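Local atomic coordinates of outer surface protein (Borrelia burgdorferi, PDB entry 5IZT), a protein that is an outer surface protein of the PFam54_60 family of unproven function, probably displayed by the spirochaete at its surface. Residues E186-I191 with L332-L336; E194-T198 with F297-E302; Q338-R343 with S387-A391. One frame throughout, in Å; residues are numbered along the deposited sequence. Where two conformers were deposited one is given.

Contact 1 (E186-I191 with L332-L336)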
ATOM      1  N   GLU A 186      22.556   8.715   0.502  1.00 24.63           N
ATOM      2  CA  GLU A 186      21.704   8.255  -0.584  1.00 31.72           C
ATOM      3  C   GLU A 186      20.505   7.487  -0.040  1.00 29.84           C
ATOM      4  O   GLU A 186      19.384   7.636  -0.545  1.00 24.76           O
ATOM      5  CB  GLU A 186      22.545   7.432  -1.564  1.00 40.22           C
ATOM      6  CG  GLU A 186      21.964   6.115  -2.024  1.00 57.00           C
ATOM      7  CD  GLU A 186      23.019   5.234  -2.688  1.00 67.30           C
ATOM      8  OE1 GLU A 186      23.920   5.791  -3.357  1.00 73.28           O
ATOM      9  OE2 GLU A 186      22.962   3.992  -2.524  1.00 54.81           O
ATOM     10  N   LEU A 187      20.711   6.690   1.014  1.00 22.25           N
ATOM     11  CA  LEU A 187      19.581   5.972   1.604  1.00 21.43           C
ATOM     12  C   LEU A 187      18.629   6.926   2.322  1.00 22.00           C
ATOM     13  O   LEU A 187      17.400   6.789   2.212  1.00 23.13           O
ATOM     14  CB  LEU A 187      20.085   4.891   2.561  1.00 19.10           C
ATOM     15  CG  LEU A 187      19.009   3.957   3.119  1.00 18.63           C
ATOM     16  CD1 LEU A 187      18.220   3.296   1.978  1.00 21.35           C
ATOM     17  CD2 LEU A 187      19.641   2.914   4.055  1.00 21.50           C
ATOM     18  N   ILE A 188      19.172   7.911   3.043  1.00 24.05           N
ATOM     19  CA  ILE A 188      18.331   8.917   3.690  1.00 22.27           C
ATOM     20  C   ILE A 188      17.506   9.675   2.653  1.00 27.28           C
ATOM     21  O   ILE A 188      16.306   9.918   2.842  1.00 26.78           O
ATOM     22  CB  ILE A 188      19.201   9.869   4.533  1.00 27.33           C
ATOM     23  CG1 ILE A 188      19.822   9.114   5.713  1.00 27.85           C
ATOM     24  CG2 ILE A 188      18.387  11.086   5.018  1.00 27.82           C
ATOM     25  CD1 ILE A 188      20.941   9.861   6.394  1.00 29.07           C
ATOM     26  N   ARG A 189      18.139  10.057   1.540  1.00 23.67           N
ATOM     27  CA  ARG A 189      17.430  10.738   0.458  0.54 29.63           C
ATOM     28  C   ARG A 189      16.316   9.861  -0.114  1.00 32.91           C
ATOM     29  O   ARG A 189      15.206  10.341  -0.385  1.00 26.35           O
ATOM     30  CB  ARG A 189      18.437  11.122  -0.629  0.54 33.25           C
ATOM     31  CG  ARG A 189      18.049  12.270  -1.550  0.54 38.74           C
ATOM     32  CD  ARG A 189      19.292  12.815  -2.281  0.54 43.87           C
ATOM     33  NE  ARG A 189      20.092  11.753  -2.902  0.54 48.21           N
ATOM     34  CZ  ARG A 189      21.266  11.311  -2.449  0.54 43.50           C
ATOM     35  NH1 ARG A 189      21.817  11.842  -1.367  0.54 30.30           N
ATOM     36  NH2 ARG A 189      21.899  10.340  -3.093  0.54 41.49           N
ATOM     37  N   ALA A 190      16.597   8.571  -0.312  1.00 26.21           N
ATOM     38  CA  ALA A 190      15.603   7.694  -0.928  1.00 28.61           C
ATOM     39  C   ALA A 190      14.364   7.548  -0.052  1.00 25.74           C
ATOM     40  O   ALA A 190      13.235   7.560  -0.555  1.00 29.62           O
ATOM     41  CB  ALA A 190      16.213   6.326  -1.214  1.00 27.92           C
ATOM     42  N   ILE A 191      14.560   7.415   1.258  1.00 23.65           N
ATOM     43  CA  ILE A 191      13.441   7.313   2.194  1.00 25.76           C
ATOM     44  C   ILE A 191      12.631   8.603   2.190  1.00 25.98           C
ATOM     45  O   ILE A 191      11.392   8.588   2.167  1.00 26.06           O
ATOM     46  CB  ILE A 191      13.959   6.992   3.609  1.00 29.54           C
ATOM     47  CG1 ILE A 191      14.608   5.597   3.665  1.00 24.00           C
ATOM     48  CG2 ILE A 191      12.847   7.177   4.657  1.00 26.94           C
ATOM     49  CD1 ILE A 191      13.625   4.438   3.521  1.00 20.55           C
ATOM     50  N   LEU A 332      19.610  -2.439   4.847  1.00 19.99           N
ATOM     51  CA  LEU A 332      18.433  -1.576   4.894  1.00 18.52           C
ATOM     52  C   LEU A 332      17.992  -1.188   3.491  1.00 22.10           C
ATOM     53  O   LEU A 332      16.790  -1.120   3.204  1.00 19.08           O
ATOM     54  CB  LEU A 332      18.731  -0.330   5.732  1.00 17.76           C
ATOM     55  CG  LEU A 332      18.884  -0.556   7.248  1.00 21.37           C
ATOM     56  CD1 LEU A 332      19.340   0.702   7.983  1.00 19.24           C
ATOM     57  CD2 LEU A 332      17.554  -1.022   7.811  1.00 19.77           C
ATOM     58  N   LYS A 333      18.952  -0.913   2.605  1.00 19.62           N
ATOM     59  CA  LYS A 333      18.613  -0.585   1.219  1.00 19.13           C
ATOM     60  C   LYS A 333      17.982  -1.776   0.502  1.00 20.13           C
ATOM     61  O   LYS A 333      17.054  -1.606  -0.302  1.00 23.06           O
ATOM     62  CB  LYS A 333      19.861  -0.087   0.487  1.00 19.26           C
ATOM     63  CG  LYS A 333      19.652   0.197  -0.998  1.00 23.47           C
ATOM     64  CD  LYS A 333      20.878   0.891  -1.563  1.00 42.50           C
ATOM     65  CE  LYS A 333      20.840   0.984  -3.084  1.00 54.67           C
ATOM     66  NZ  LYS A 333      22.173   1.400  -3.612  1.00 60.79           N
ATOM     67  N   SER A 334      18.471  -2.992   0.766  1.00 18.01           N
ATOM     68  CA  SER A 334      17.822  -4.168   0.192  1.00 23.45           C
ATOM     69  C   SER A 334      16.375  -4.280   0.659  1.00 27.71           C
ATOM     70  O   SER A 334      15.478  -4.629  -0.129  1.00 21.57           O
ATOM     71  CB  SER A 334      18.606  -5.426   0.561  1.00 29.96           C
ATOM     72  OG  SER A 334      17.915  -6.585   0.147  1.00 39.32           O
ATOM     73  N   LYS A 335      16.130  -3.995   1.944  1.00 22.99           N
ATOM     74  CA  LYS A 335      14.770  -4.048   2.483  1.00 20.29           C
ATOM     75  C   LYS A 335      13.904  -2.937   1.903  1.00 17.60           C
ATOM     76  O   LYS A 335      12.712  -3.146   1.644  1.00 21.12           O
ATOM     77  CB  LYS A 335      14.800  -3.955   4.011  1.00 23.09           C
ATOM     78  CG  LYS A 335      15.511  -5.107   4.717  1.00 29.34           C
ATOM     79  CD  LYS A 335      14.928  -6.460   4.356  1.00 46.48           C
ATOM     80  CE  LYS A 335      15.729  -7.581   5.009  1.00 54.14           C
ATOM     81  NZ  LYS A 335      15.629  -8.865   4.260  1.00 63.03           N
ATOM     82  N   LEU A 336      14.478  -1.749   1.686  1.00 15.81           N
ATOM     83  CA  LEU A 336      13.734  -0.691   1.008  1.00 22.08           C
ATOM     84  C   LEU A 336      13.342  -1.119  -0.404  1.00 22.98           C
ATOM     85  O   LEU A 336      12.191  -0.933  -0.818  1.00 19.20           O
ATOM     86  CB  LEU A 336      14.547   0.605   0.975  1.00 22.06           C
ATOM     87  CG  LEU A 336      13.885   1.742   0.177  1.00 19.54           C
ATOM     88  CD1 LEU A 336      12.514   2.120   0.753  1.00 23.34           C
ATOM     89  CD2 LEU A 336      14.763   2.971   0.077  1.00 18.11           C
TER

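Contact 2 (E194-T198 with F297-E302)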
ATOM      1  N   GLU A 194      10.466   8.860  -0.798  1.00 28.33           N
ATOM      2  CA  GLU A 194       9.298   7.987  -0.731  1.00 25.89           C
ATOM      3  C   GLU A 194       8.263   8.491   0.270  1.00 28.36           C
ATOM      4  O   GLU A 194       7.053   8.428  -0.004  1.00 28.39           O
ATOM      5  CB  GLU A 194       9.726   6.566  -0.390  1.00 25.53           C
ATOM      6  CG  GLU A 194      10.502   5.912  -1.498  1.00 30.14           C
ATOM      7  CD  GLU A 194       9.689   5.825  -2.779  1.00 33.33           C
ATOM      8  OE1 GLU A 194       8.452   5.601  -2.696  1.00 33.40           O
ATOM      9  OE2 GLU A 194      10.276   5.986  -3.862  1.00 35.40           O
ATOM     10  N   LYS A 195       8.710   8.990   1.429  1.00 23.93           N
ATOM     11  CA  LYS A 195       7.772   9.567   2.389  1.00 24.67           C
ATOM     12  C   LYS A 195       7.005  10.718   1.765  1.00 26.56           C
ATOM     13  O   LYS A 195       5.791  10.848   1.981  1.00 28.50           O
ATOM     14  CB  LYS A 195       8.501  10.065   3.637  1.00 22.01           C
ATOM     15  CG  LYS A 195       9.142   8.992   4.489  1.00 40.89           C
ATOM     16  CD  LYS A 195       9.891   9.615   5.667  1.00 51.99           C
ATOM     17  CE  LYS A 195       8.942  10.078   6.759  1.00 62.81           C
ATOM     18  NZ  LYS A 195       8.406   8.929   7.539  1.00 67.67           N
ATOM     19  N   ASN A 196       7.699  11.572   0.992  1.00 25.01           N
ATOM     20  CA  ASN A 196       7.031  12.699   0.353  1.00 29.80           C
ATOM     21  C   ASN A 196       5.922  12.236  -0.584  1.00 28.31           C
ATOM     22  O   ASN A 196       4.867  12.874  -0.661  1.00 31.41           O
ATOM     23  CB  ASN A 196       8.028  13.573  -0.410  1.00 28.37           C
ATOM     24  CG  ASN A 196       7.413  14.889  -0.861  1.00 50.47           C
ATOM     25  OD1 ASN A 196       7.191  15.108  -2.056  1.00 52.27           O
ATOM     26  ND2 ASN A 196       7.103  15.760   0.096  1.00 61.00           N
ATOM     27  N   LYS A 197       6.141  11.130  -1.301  1.00 29.52           N
ATOM     28  CA  LYS A 197       5.132  10.647  -2.240  1.00 35.12           C
ATOM     29  C   LYS A 197       3.932  10.009  -1.554  1.00 33.65           C
ATOM     30  O   LYS A 197       2.901   9.813  -2.205  1.00 29.79           O
ATOM     31  CB  LYS A 197       5.748   9.650  -3.213  1.00 35.77           C
ATOM     32  CG  LYS A 197       6.556  10.314  -4.300  1.00 34.98           C
ATOM     33  CD  LYS A 197       6.999   9.306  -5.334  1.00 44.11           C
ATOM     34  CE  LYS A 197       8.039   8.363  -4.769  1.00 48.63           C
ATOM     35  NZ  LYS A 197       8.557   7.417  -5.797  1.00 58.10           N
ATOM     36  N   THR A 198       4.039   9.648  -0.276  1.00 31.29           N
ATOM     37  CA  THR A 198       2.870   9.109   0.409  1.00 28.20           C
ATOM     38  C   THR A 198       1.864  10.191   0.773  1.00 33.70           C
ATOM     39  O   THR A 198       0.763   9.869   1.232  1.00 33.00           O
ATOM     40  CB  THR A 198       3.272   8.365   1.686  1.00 27.44           C
ATOM     41  OG1 THR A 198       3.724   9.308   2.663  1.00 31.34           O
ATOM     42  CG2 THR A 198       4.382   7.372   1.406  1.00 25.43           C
ATOM     43  N   PHE A 297       3.994  -0.462   4.311  1.00 15.70           N
ATOM     44  CA  PHE A 297       4.982   0.298   3.541  1.00 16.81           C
ATOM     45  C   PHE A 297       5.374   1.582   4.265  1.00 19.71           C
ATOM     46  O   PHE A 297       6.566   1.873   4.439  1.00 17.99           O
ATOM     47  CB  PHE A 297       4.410   0.597   2.146  1.00 14.91           C
ATOM     48  CG  PHE A 297       5.276   1.466   1.292  1.00 17.82           C
ATOM     49  CD1 PHE A 297       6.387   0.936   0.636  1.00 23.18           C
ATOM     50  CD2 PHE A 297       4.978   2.798   1.116  1.00 15.87           C
ATOM     51  CE1 PHE A 297       7.180   1.739  -0.180  1.00 25.00           C
ATOM     52  CE2 PHE A 297       5.776   3.618   0.301  1.00 20.29           C
ATOM     53  CZ  PHE A 297       6.881   3.085  -0.334  1.00 23.57           C
ATOM     54  N   GLU A 298       4.386   2.359   4.719  1.00 16.03           N
ATOM     55  CA  GLU A 298       4.699   3.624   5.384  1.00 14.35           C
ATOM     56  C   GLU A 298       5.404   3.405   6.720  1.00 19.25           C
ATOM     57  O   GLU A 298       6.299   4.179   7.095  1.00 17.97           O
ATOM     58  CB  GLU A 298       3.415   4.447   5.572  1.00 18.11           C
ATOM     59  CG  GLU A 298       2.838   4.966   4.254  1.00 19.38           C
ATOM     60  CD  GLU A 298       1.568   5.799   4.424  1.00 26.51           C
ATOM     61  OE1 GLU A 298       1.261   6.233   5.557  1.00 30.52           O
ATOM     62  OE2 GLU A 298       0.870   6.007   3.406  1.00 21.11           O
ATOM     63  N   LEU A 299       4.990   2.388   7.481  1.00 21.87           N
ATOM     64  CA  LEU A 299       5.670   2.097   8.742  1.00 19.52           C
ATOM     65  C   LEU A 299       7.115   1.654   8.499  1.00 14.10           C
ATOM     66  O   LEU A 299       8.017   1.981   9.279  1.00 18.74           O
ATOM     67  CB  LEU A 299       4.895   1.030   9.527  1.00 17.82           C
ATOM     68  CG  LEU A 299       3.545   1.420  10.147  1.00 20.81           C
ATOM     69  CD1 LEU A 299       2.815   0.184  10.602  1.00 30.21           C
ATOM     70  CD2 LEU A 299       3.739   2.382  11.333  1.00 19.54           C
ATOM     71  N   ALA A 300       7.351   0.923   7.410  1.00 16.90           N
ATOM     72  CA  ALA A 300       8.696   0.448   7.100  1.00 19.33           C
ATOM     73  C   ALA A 300       9.613   1.600   6.721  1.00 22.07           C
ATOM     74  O   ALA A 300      10.801   1.602   7.074  1.00 16.41           O
ATOM     75  CB  ALA A 300       8.636  -0.598   5.982  1.00 16.05           C
ATOM     76  N   LEU A 301       9.092   2.593   6.000  1.00 15.02           N
ATOM     77  CA  LEU A 301       9.913   3.762   5.696  1.00 18.18           C
ATOM     78  C   LEU A 301      10.414   4.423   6.974  1.00 23.40           C
ATOM     79  O   LEU A 301      11.616   4.659   7.132  1.00 23.74           O
ATOM     80  CB  LEU A 301       9.117   4.760   4.850  1.00 17.84           C
ATOM     81  CG  LEU A 301       8.686   4.274   3.464  1.00 19.82           C
ATOM     82  CD1 LEU A 301       7.789   5.344   2.865  1.00 21.99           C
ATOM     83  CD2 LEU A 301       9.887   3.991   2.543  1.00 17.92           C
ATOM     84  N   GLU A 302       9.518   4.663   7.935  1.00 16.98           N
ATOM     85  CA  GLU A 302       9.940   5.304   9.178  1.00 18.70           C
ATOM     86  C   GLU A 302      10.889   4.417   9.978  1.00 18.75           C
ATOM     87  O   GLU A 302      11.805   4.920  10.636  1.00 19.82           O
ATOM     88  CB  GLU A 302       8.726   5.698  10.022  1.00 30.23           C
ATOM     89  CG  GLU A 302       9.061   6.636  11.188  1.00 39.46           C
ATOM     90  CD  GLU A 302       9.989   7.798  10.808  1.00 51.86           C
ATOM     91  OE1 GLU A 302       9.756   8.471   9.776  1.00 52.97           O
ATOM     92  OE2 GLU A 302      10.947   8.054  11.574  1.00 55.63           O
TER
HETATM   93  O   HOH W   1       6.454   6.857   6.371  1.00 32.14           O
HETATM   94  O   HOH W   2      -0.578   8.052   2.855  1.00 41.75           O

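Contact 3 (Q338-R343 with S387-A391)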
ATOM      1  N   GLN A 338      12.829  -4.073  -1.508  1.00 21.32           N
ATOM      2  CA  GLN A 338      11.813  -5.110  -1.436  1.00 25.10           C
ATOM      3  C   GLN A 338      10.429  -4.523  -1.180  1.00 26.04           C
ATOM      4  O   GLN A 338       9.461  -4.938  -1.822  1.00 22.15           O
ATOM      5  CB  GLN A 338      12.172  -6.120  -0.350  1.00 27.10           C
ATOM      6  CG  GLN A 338      11.040  -7.094  -0.069  1.00 35.05           C
ATOM      7  CD  GLN A 338      11.492  -8.353   0.622  1.00 45.50           C
ATOM      8  OE1 GLN A 338      12.670  -8.513   0.946  1.00 49.22           O
ATOM      9  NE2 GLN A 338      10.553  -9.260   0.856  1.00 50.43           N
ATOM     10  N   ILE A 339      10.300  -3.571  -0.246  1.00 21.58           N
ATOM     11  CA  ILE A 339       8.971  -3.011   0.006  1.00 21.45           C
ATOM     12  C   ILE A 339       8.516  -2.177  -1.184  1.00 27.07           C
ATOM     13  O   ILE A 339       7.329  -2.164  -1.531  1.00 20.99           O
ATOM     14  CB  ILE A 339       8.925  -2.202   1.325  1.00 23.26           C
ATOM     15  CG1 ILE A 339       9.769  -0.932   1.260  1.00 25.73           C
ATOM     16  CG2 ILE A 339       9.398  -3.047   2.492  1.00 24.31           C
ATOM     17  CD1 ILE A 339       9.612  -0.017   2.508  1.00 23.92           C
ATOM     18  N   LEU A 340       9.447  -1.483  -1.845  1.00 17.54           N
ATOM     19  CA  LEU A 340       9.078  -0.741  -3.048  1.00 18.18           C
ATOM     20  C   LEU A 340       8.601  -1.682  -4.141  1.00 19.96           C
ATOM     21  O   LEU A 340       7.619  -1.397  -4.845  1.00 21.40           O
ATOM     22  CB  LEU A 340      10.267   0.078  -3.547  1.00 16.07           C
ATOM     23  CG  LEU A 340      10.535   1.330  -2.733  1.00 24.11           C
ATOM     24  CD1 LEU A 340      11.917   1.893  -3.116  1.00 19.73           C
ATOM     25  CD2 LEU A 340       9.421   2.333  -3.032  1.00 20.52           C
ATOM     26  N   ASP A 341       9.295  -2.802  -4.307  1.00 18.51           N
ATOM     27  CA  ASP A 341       8.958  -3.731  -5.378  1.00 25.07           C
ATOM     28  C   ASP A 341       7.632  -4.434  -5.115  1.00 26.68           C
ATOM     29  O   ASP A 341       6.846  -4.669  -6.047  1.00 22.81           O
ATOM     30  CB  ASP A 341      10.073  -4.758  -5.528  1.00 26.07           C
ATOM     31  CG  ASP A 341       9.713  -5.861  -6.498  1.00 39.45           C
ATOM     32  OD1 ASP A 341       9.630  -5.577  -7.711  1.00 49.69           O
ATOM     33  OD2 ASP A 341       9.507  -7.006  -6.050  1.00 47.42           O
ATOM     34  N   LYS A 342       7.371  -4.802  -3.860  1.00 21.02           N
ATOM     35  CA  LYS A 342       6.130  -5.518  -3.572  1.00 21.88           C
ATOM     36  C   LYS A 342       4.939  -4.576  -3.489  1.00 21.38           C
ATOM     37  O   LYS A 342       3.827  -4.971  -3.866  1.00 25.03           O
ATOM     38  CB  LYS A 342       6.278  -6.344  -2.296  1.00 21.73           C
ATOM     39  CG  LYS A 342       7.301  -7.455  -2.426  1.00 26.04           C
ATOM     40  CD  LYS A 342       6.875  -8.463  -3.485  1.00 30.89           C
ATOM     41  CE  LYS A 342       7.895  -9.589  -3.654  1.00 31.46           C
ATOM     42  NZ  LYS A 342       7.369 -10.608  -4.626  1.00 41.52           N
ATOM     43  N   ARG A 343       5.142  -3.324  -3.064  1.00 16.50           N
ATOM     44  CA  ARG A 343       4.049  -2.365  -3.182  1.00 23.69           C
ATOM     45  C   ARG A 343       3.715  -2.134  -4.650  1.00 24.09           C
ATOM     46  O   ARG A 343       2.536  -2.081  -5.026  1.00 22.11           O
ATOM     47  CB  ARG A 343       4.392  -1.041  -2.483  1.00 23.42           C
ATOM     48  CG  ARG A 343       3.309   0.041  -2.652  1.00 21.47           C
ATOM     49  CD  ARG A 343       3.645   1.356  -1.948  1.00 19.40           C
ATOM     50  NE  ARG A 343       2.755   2.457  -2.348  1.00 22.80           N
ATOM     51  CZ  ARG A 343       2.918   3.188  -3.445  1.00 33.74           C
ATOM     52  NH1 ARG A 343       3.936   2.937  -4.271  1.00 32.69           N
ATOM     53  NH2 ARG A 343       2.065   4.168  -3.728  1.00 29.53           N
ATOM     54  N   SER A 387       4.380  -9.880   1.765  1.00 24.31           N
ATOM     55  CA  SER A 387       5.808  -9.665   1.554  0.51 26.77           C
ATOM     56  C   SER A 387       6.253  -8.320   2.111  1.00 24.34           C
ATOM     57  O   SER A 387       7.356  -8.206   2.669  1.00 18.51           O
ATOM     58  CB  SER A 387       6.151  -9.760   0.070  0.51 20.75           C
ATOM     59  OG  SER A 387       7.551  -9.704  -0.117  0.51 18.86           O
ATOM     60  N   VAL A 388       5.422  -7.285   1.955  1.00 16.01           N
ATOM     61  CA  VAL A 388       5.773  -5.981   2.522  1.00 18.44           C
ATOM     62  C   VAL A 388       5.808  -6.072   4.042  1.00 18.04           C
ATOM     63  O   VAL A 388       6.724  -5.551   4.695  1.00 20.84           O
ATOM     64  CB  VAL A 388       4.790  -4.891   2.044  1.00 15.86           C
ATOM     65  CG1 VAL A 388       5.093  -3.567   2.756  1.00 16.28           C
ATOM     66  CG2 VAL A 388       4.903  -4.680   0.525  1.00 15.23           C
ATOM     67  N   LEU A 389       4.819  -6.759   4.616  1.00 16.79           N
ATOM     68  CA  LEU A 389       4.750  -6.974   6.059  1.00 20.28           C
ATOM     69  C   LEU A 389       5.978  -7.716   6.582  1.00 24.33           C
ATOM     70  O   LEU A 389       6.550  -7.347   7.616  1.00 23.47           O
ATOM     71  CB  LEU A 389       3.470  -7.749   6.388  1.00 18.94           C
ATOM     72  CG  LEU A 389       3.310  -8.123   7.859  1.00 21.58           C
ATOM     73  CD1 LEU A 389       3.257  -6.835   8.660  1.00 23.33           C
ATOM     74  CD2 LEU A 389       2.068  -8.979   8.084  1.00 27.12           C
ATOM     75  N   GLU A 390       6.381  -8.792   5.898  1.00 19.49           N
ATOM     76  CA  GLU A 390       7.552  -9.537   6.346  1.00 23.94           C
ATOM     77  C   GLU A 390       8.817  -8.691   6.260  1.00 23.13           C
ATOM     78  O   GLU A 390       9.675  -8.752   7.147  1.00 22.81           O
ATOM     79  CB  GLU A 390       7.688 -10.825   5.534  1.00 27.65           C
ATOM     80  CG  GLU A 390       6.586 -11.831   5.846  1.00 33.80           C
ATOM     81  CD  GLU A 390       6.609 -13.060   4.952  1.00 45.05           C
ATOM     82  OE1 GLU A 390       7.497 -13.149   4.075  1.00 47.36           O
ATOM     83  OE2 GLU A 390       5.725 -13.927   5.119  1.00 45.59           O
ATOM     84  N   ALA A 391       8.950  -7.881   5.213  1.00 22.67           N
ATOM     85  CA  ALA A 391      10.104  -6.992   5.138  1.00 24.39           C
ATOM     86  C   ALA A 391      10.084  -5.979   6.278  1.00 19.52           C
ATOM     87  O   ALA A 391      11.113  -5.720   6.913  1.00 20.83           O
ATOM     88  CB  ALA A 391      10.132  -6.282   3.788  1.00 23.22           C
TER

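Contact 1 (E186-I191 with L332-L336)
The carboxylate of Glu186 is the one flat group that carries this contact, and Lys333 reaches it at OE2. NZ of Lys333 comes from the syn side, 32° out of the carboxylate plane, and makes a salt-bridged hydrogen bond of 2.9 Å to OE2 of Glu186. Lys333 gets there fully stretched, with CG anti to its backbone N (chi1 176°) and every later torsion extended. Inward of this bridge the contact is aliphatic. Leu187 sends its two methyls to different neighbours: CD2 lies 3.8 Å from CB of Leu332, the two side chains crossing at about a right angle, while CD1 rests over CA and CB of Lys333. Leu336 runs past Leu187 in the opposite direction and puts CD2 3.9 Å from CB of Ala190; its CD1 meets CD1 of Ile191 at 3.8 Å. Segments 186-191 and 332-336 run in the same general direction, their axes 25° apart and 11.0 Å at closest approach. Ile308 touches Leu187 and Leu332, and Ile304 touches Ile191, so helix 280-316 packs against both helices here. Chemically, a largely buried methyl layer bears the packing, and a single ion pair at its partly exposed margin probably adds a directional tie.

Contact 2 (E194-T198 with F297-E302)
Two bends near the end of Lys195 (chi3 76°, chi4 75°) swing NZ across to Glu302, whose own chain turns at chi2 to present OE1. NZ of Lys195 lies 2.7 Å from OE1 of Glu302 in a salt-bridged hydrogen bond, nearly along the C-O axis; NZ also gives a hydrogen bond to a water that donates to Glu298 O. Below the bridge Leu301 packs its methyls on helix 179-197, CD2 lying 3.9 Å from CB of Glu194. The Phe297 ring is met at its edge: OE1 of Glu194 lies in the ring plane, 3.8 Å from CZ of Phe297, with carboxylate and ring planes 81° apart. OE2 of Glu194 accepts from Lys197 NZ. Thr198 sets CG2 4.0 Å from CG of Glu298, while its OG1 donates to Lys195 O. A second water donates to Thr198 O and Glu298 OE2, an oxygen also held by Gln294 NE2; Lys251 forms a salt bridge with OE1 of Glu298. Helix 179-197 is thus tied to helix 280-316, with Leu340 of helix 322-359 touching both Glu194 and Phe297. Ion pairs and water bridges flank a small apolar centre, and a carboxylate oxygen at the ring's positive edge is probably a mildly favourable electrostatic match.

Contact 3 (Q338-R343 with S387-A391)
Ile339 and Lys342 of one helix meet Ala391 and Val388 of the next in an antiparallel helix pair, part of the all-helical bundle of this Borrelia family. Segments 338-343 and 387-391 of helices 322-359 and 366-395 run at 167° with axes 8.9 Å apart, and CA of Ile339 comes within 5.0 Å of CA of Val388, a close approach probably helped by the small side chains of Ser387 and Ala391. The extended chain of Gln338 lays its aliphatic part along Ala391, CD of Gln338 standing 4.0 Å from CB of Ala391. In the conformer given, NE2 of Gln338 donates to OG of Ser387 at 3.2 Å, with the hydroxyl close to the amide plane; Ser387 has a second conformer, so this bond is provisional. Lys342 behaves differently: a bend at chi2 (-63°) folds the chain alongside Ser387 before it runs on extended, and its end leads away from helix 366-395. CB of Lys342 meets CG2 of Val388 at 3.6 Å, and the same methyl nestles near the backbone N of Arg343. Ile339 uses its two branches separately. CG2 turns to Ala391, whereas CG1, set between backbone N and carbonyl carbon (chi1 67°), carries CD1 away toward Ala300 of helix 280-316. Arg343 likewise directs its guanidinium elsewhere, NE bonding to Gln294 and NH2 to Asp257, while the group engages Phe297 in a cation-pi contact. CG2 of Ile339 and CB of Ala391 stand 3.6 Å apart.

Contacts 1 and 2 share helix 179-197, which lies along helices 322-359 and 280-316; contact 3 joins helix 322-359 to helix 366-395. All three are partly buried, with apolar residues inward and polar ones at the margin. The centre of contact 1 lies about 18 Å from the centre of the chain, those of contacts 2 and 3 about 10 Å and 9 Å. Contact 1 has one ion pair, contact 2 ion pairs plus bridging waters, and contact 3, in the conformer given, a neutral amide-hydroxyl bond. Their apolar parts merge: Leu336 CD1 lies 3.7 Å from Leu301 CD2, and Ala300 CB lies 3.7 Å from Ile339 CD1, so helix 280-316 connects them.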